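PDB 4DXF: staphylococcal enterotoxin-like toxin, which probably binds host sialylated glycans as a superantigen-like protein that pairs an OB-fold domain with a beta-grasp domain. Local coordinates for residues V105-E116 with G193-K204. Numbering follows the deposited sequence.
Sequences VDHKAGVRITKE and GTNIDNIEVNIK
Between Gly110 and Glu116 the backbone runs parallel to residues 199-203, with 20° between strand directions, and six N-H...O=C bonds join the two. On strand 196-203 the odd residues supply both donor and acceptor: Ile199 N reaches Gly110 O at 2.9 Å, Ile199 O takes Arg112 N, and Val201 and Ile203 repeat the pattern up to Glu116 N. Val201 O, which already accepts Thr114 N, takes water 3 as a second donor, and that water also meets Thr114 OG1 at 2.8 Å. On the other edge of strand 107-116, Val111, Ile113 and Lys115 bond to the backbone of strand 122-131.

The direct pairing stops short of Asp197, which with Asn198 forms a classic beta bulge facing Lys167 on the other side of the strand. There Gly110 N donates its N-H to water 2 (2.7 Å from N to the water), which in turn donates to Asp197 O; water 1 links that same carbonyl to Lys108 O. Further toward the start, His107 makes the remaining direct link. With CG trans to the main-chain nitrogen (chi1 179°), its ring edge extends across the strands. NE2 donates to Ile196 O at 2.8 Å, the acceptor lying near the ring plane and N-H...O at 162°. NE2 must therefore carry a proton.

Val111, Ile113, Ile199 and Val201 share one face; Ile113 CG1 lies alongside Val201 CB at 4.0 Å, and Leu149 of helix 138-153 touches both residues. The direct bonds thus fix the central parallel pair of the beta-grasp sheet over its helix, up to the start of the strands, where water and one imidazole replace direct backbone pairing.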
loop_
_atom_site.group_PDB
_atom_site.type_symbol
_atom_site.label_atom_id
_atom_site.label_comp_id
_atom_site.label_asym_id
_atom_site.label_seq_id
_atom_site.Cartn_x
_atom_site.Cartn_y
_atom_site.Cartn_z
ATOM N N VAL A 105 -12.176 -14.969 -1.734
ATOM C CA VAL A 105 -10.871 -15.179 -1.109
ATOM C C VAL A 105 -11.055 -14.915 0.401
ATOM O O VAL A 105 -11.516 -13.845 0.784
ATOM C CB VAL A 105 -9.807 -14.205 -1.711
ATOM C CG1 VAL A 105 -8.476 -14.322 -1.009
ATOM C CG2 VAL A 105 -9.564 -14.492 -3.197
ATOM N N ASP A 106 -10.700 -15.876 1.232
ATOM C CA ASP A 106 -10.783 -15.729 2.690
ATOM C C ASP A 106 -9.545 -16.401 3.258
ATOM O O ASP A 106 -9.476 -17.611 3.408
ATOM C CB ASP A 106 -12.097 -16.301 3.289
ATOM C CG ASP A 106 -12.200 -16.074 4.809
ATOM O OD1 ASP A 106 -11.305 -15.399 5.378
ATOM O OD2 ASP A 106 -13.168 -16.591 5.448
ATOM N N HIS A 107 -8.528 -15.573 3.487
ATOM C CA HIS A 107 -7.192 -16.019 3.749
ATOM C C HIS A 107 -6.686 -15.114 4.878
ATOM O O HIS A 107 -7.189 -14.000 5.067
ATOM C CB HIS A 107 -6.335 -15.969 2.458
ATOM C CG HIS A 107 -4.910 -16.405 2.653
ATOM N ND1 HIS A 107 -4.553 -17.555 3.335
ATOM C CD2 HIS A 107 -3.749 -15.834 2.250
ATOM C CE1 HIS A 107 -3.232 -17.663 3.365
ATOM N NE2 HIS A 107 -2.719 -16.637 2.699
ATOM N N LYS A 108 -5.773 -15.636 5.674
ATOM C CA LYS A 108 -5.316 -14.985 6.909
ATOM C C LYS A 108 -3.796 -15.172 6.895
ATOM O O LYS A 108 -3.323 -16.230 6.544
ATOM C CB LYS A 108 -5.972 -15.699 8.165
ATOM N N ALA A 109 -3.011 -14.158 7.249
ATOM C CA ALA A 109 -1.572 -14.369 7.337
ATOM C C ALA A 109 -1.160 -13.863 8.758
ATOM O O ALA A 109 -1.585 -12.757 9.133
ATOM C CB ALA A 109 -0.873 -13.565 6.233
ATOM N N GLY A 110 -0.410 -14.667 9.529
ATOM C CA GLY A 110 0.024 -14.235 10.896
ATOM C C GLY A 110 1.067 -13.131 10.794
ATOM O O GLY A 110 1.876 -13.136 9.880
ATOM N N VAL A 111 1.018 -12.182 11.728
ATOM C CA VAL A 111 1.959 -11.035 11.765
ATOM C C VAL A 111 2.723 -11.198 13.071
ATOM O O VAL A 111 2.111 -11.479 14.109
ATOM C CB VAL A 111 1.246 -9.763 11.739
ATOM C CG1 VAL A 111 2.235 -8.606 11.839
ATOM C CG2 VAL A 111 0.414 -9.646 10.439
ATOM N N ARG A 112 4.048 -11.086 13.014
ATOM C CA ARG A 112 4.859 -11.220 14.246
ATOM C C ARG A 112 5.655 -9.928 14.305
ATOM O O ARG A 112 6.372 -9.620 13.326
ATOM C CB ARG A 112 5.842 -12.397 14.083
ATOM C CG ARG A 112 5.166 -13.803 13.841
ATOM C CD ARG A 112 6.143 -14.821 13.212
ATOM N NE ARG A 112 5.588 -16.183 13.237
ATOM C CZ ARG A 112 5.142 -16.790 14.349
ATOM N NH1 ARG A 112 5.163 -16.151 15.522
ATOM N NH2 ARG A 112 4.651 -18.028 14.296
ATOM N N ILE A 113 5.592 -9.240 15.461
ATOM C CA ILE A 113 6.134 -7.884 15.617
ATOM C C ILE A 113 7.179 -7.890 16.703
ATOM O O ILE A 113 6.872 -8.341 17.804
ATOM C CB ILE A 113 5.060 -6.906 15.975
ATOM C CG1 ILE A 113 4.046 -6.927 14.803
ATOM C CG2 ILE A 113 5.671 -5.449 16.149
ATOM C CD1 ILE A 113 2.618 -6.495 15.170
ATOM N N THR A 114 8.389 -7.448 16.364
ATOM C CA THR A 114 9.387 -7.355 17.413
ATOM C C THR A 114 9.729 -5.879 17.462
ATOM O O THR A 114 10.029 -5.285 16.405
ATOM C CB THR A 114 10.672 -8.188 17.136
ATOM O OG1 THR A 114 10.420 -9.589 16.899
ATOM C CG2 THR A 114 11.685 -8.078 18.314
ATOM N N LYS A 115 9.717 -5.284 18.674
ATOM C CA LYS A 115 9.995 -3.891 18.790
ATOM C C LYS A 115 11.054 -3.609 19.862
ATOM O O LYS A 115 10.956 -4.200 20.903
ATOM C CB LYS A 115 8.720 -3.204 19.182
ATOM C CG LYS A 115 8.903 -1.672 19.518
ATOM C CD LYS A 115 7.615 -0.883 19.592
ATOM C CE LYS A 115 6.740 -1.242 20.766
ATOM N NZ LYS A 115 5.740 -0.163 20.972
ATOM N N GLU A 116 12.036 -2.752 19.556
ATOM C CA GLU A 116 13.053 -2.314 20.536
ATOM C C GLU A 116 13.030 -0.815 20.644
ATOM O O GLU A 116 13.301 -0.132 19.655
ATOM C CB GLU A 116 14.443 -2.737 20.098
ATOM C CG GLU A 116 15.536 -2.292 21.110
ATOM C CD GLU A 116 16.902 -2.959 20.929
ATOM O OE1 GLU A 116 17.157 -3.635 19.896
ATOM O OE2 GLU A 116 17.754 -2.748 21.827
ATOM N N GLY A 193 -2.137 -12.445 -3.442
ATOM C CA GLY A 193 -2.618 -12.432 -2.038
ATOM C C GLY A 193 -2.753 -13.797 -1.426
ATOM O O GLY A 193 -2.381 -13.997 -0.274
ATOM N N THR A 194 -3.270 -14.764 -2.202
ATOM C CA THR A 194 -3.440 -16.125 -1.727
ATOM C C THR A 194 -2.135 -16.849 -1.320
ATOM O O THR A 194 -2.173 -17.835 -0.585
ATOM C CB THR A 194 -4.245 -16.988 -2.803
ATOM O OG1 THR A 194 -3.383 -17.374 -3.885
ATOM C CG2 THR A 194 -5.372 -16.150 -3.403
ATOM N N ASN A 195 -1.002 -16.341 -1.808
ATOM C CA ASN A 195 0.298 -16.905 -1.595
ATOM C C ASN A 195 1.089 -16.250 -0.437
ATOM O O ASN A 195 2.187 -16.699 -0.123
ATOM C CB ASN A 195 1.117 -16.797 -2.895
ATOM C CG ASN A 195 2.252 -17.812 -2.963
ATOM O OD1 ASN A 195 3.443 -17.457 -2.843
ATOM N ND2 ASN A 195 1.879 -19.113 -3.105
ATOM N N ILE A 196 0.536 -15.216 0.193
ATOM C CA ILE A 196 1.200 -14.661 1.392
ATOM C C ILE A 196 1.139 -15.718 2.509
ATOM O O ILE A 196 0.068 -16.227 2.851
ATOM C CB ILE A 196 0.542 -13.346 1.819
ATOM C CG1 ILE A 196 0.741 -12.294 0.722
ATOM C CG2 ILE A 196 1.131 -12.812 3.143
ATOM C CD1 ILE A 196 -0.132 -10.998 0.913
ATOM N N ASP A 197 2.289 -16.012 3.091
ATOM C CA ASP A 197 2.330 -16.963 4.155
ATOM C C ASP A 197 2.230 -16.314 5.556
ATOM O O ASP A 197 1.283 -16.586 6.323
ATOM C CB ASP A 197 3.603 -17.780 4.025
ATOM C CG ASP A 197 3.579 -18.971 4.922
ATOM O OD1 ASP A 197 2.538 -19.691 4.962
ATOM O OD2 ASP A 197 4.573 -19.144 5.620
ATOM N N ASN A 198 3.202 -15.452 5.857
ATOM C CA ASN A 198 3.292 -14.724 7.148
ATOM C C ASN A 198 4.072 -13.416 6.934
ATOM O O ASN A 198 4.762 -13.194 5.902
ATOM C CB ASN A 198 3.880 -15.570 8.308
ATOM C CG ASN A 198 5.335 -15.931 8.095
ATOM O OD1 ASN A 198 6.259 -15.232 8.539
ATOM N ND2 ASN A 198 5.552 -17.003 7.368
ATOM N N ILE A 199 3.971 -12.560 7.946
ATOM C CA ILE A 199 4.485 -11.219 7.830
ATOM C C ILE A 199 5.347 -11.045 9.093
ATOM O O ILE A 199 4.869 -11.395 10.179
ATOM C CB ILE A 199 3.339 -10.225 7.790
ATOM C CG1 ILE A 199 2.505 -10.454 6.534
ATOM C CG2 ILE A 199 3.883 -8.776 7.808
ATOM C CD1 ILE A 199 1.324 -9.614 6.464
ATOM N N GLU A 200 6.562 -10.553 8.909
ATOM C CA GLU A 200 7.532 -10.308 10.015
ATOM C C GLU A 200 7.853 -8.813 10.121
ATOM O O GLU A 200 8.181 -8.152 9.129
ATOM C CB GLU A 200 8.782 -11.186 9.845
ATOM C CG GLU A 200 8.620 -12.714 10.246
ATOM C CD GLU A 200 9.683 -13.656 9.590
ATOM O OE1 GLU A 200 10.616 -13.173 8.872
ATOM O OE2 GLU A 200 9.577 -14.897 9.792
ATOM N N VAL A 201 7.713 -8.226 11.315
ATOM C CA VAL A 201 7.864 -6.764 11.408
ATOM C C VAL A 201 8.950 -6.575 12.486
ATOM O O VAL A 201 8.861 -7.238 13.521
ATOM C CB VAL A 201 6.571 -6.080 11.874
ATOM C CG1 VAL A 201 6.766 -4.585 12.100
ATOM C CG2 VAL A 201 5.468 -6.221 10.777
ATOM N N ASN A 202 9.941 -5.731 12.205
ATOM C CA ASN A 202 10.963 -5.480 13.212
ATOM C C ASN A 202 11.115 -3.979 13.354
ATOM O O ASN A 202 11.281 -3.258 12.368
ATOM C CB ASN A 202 12.255 -6.227 12.874
ATOM C CG ASN A 202 13.238 -6.173 14.016
ATOM O OD1 ASN A 202 12.944 -6.620 15.122
ATOM N ND2 ASN A 202 14.346 -5.539 13.786
ATOM N N ILE A 203 10.989 -3.444 14.574
ATOM C CA ILE A 203 10.908 -1.970 14.667
ATOM C C ILE A 203 11.973 -1.582 15.661
ATOM O O ILE A 203 12.076 -2.249 16.686
ATOM C CB ILE A 203 9.534 -1.553 15.206
ATOM C CG1 ILE A 203 8.418 -1.782 14.164
ATOM C CG2 ILE A 203 9.442 -0.071 15.624
ATOM C CD1 ILE A 203 7.102 -1.633 14.904
ATOM N N LYS A 204 12.698 -0.504 15.353
ATOM C CA LYS A 204 13.733 -0.040 16.308
ATOM C C LYS A 204 14.036 1.436 16.199
ATOM O O LYS A 204 13.458 2.154 15.342
ATOM C CB LYS A 204 15.002 -0.911 16.232
ATOM C CG LYS A 204 15.856 -0.779 15.003
ATOM C CD LYS A 204 16.949 -1.829 15.077
ATOM C CE LYS A 204 16.484 -3.166 14.482
ATOM N NZ LYS A 204 16.025 -3.052 13.017
ATOM O OXT LYS A 204 14.839 1.954 17.020
HETATM O O HOH W 1 -1.135 -18.084 5.723
HETATM O O HOH W 2 0.339 -17.178 8.994
HETATM O O HOH W 3 9.294 -10.011 14.371
#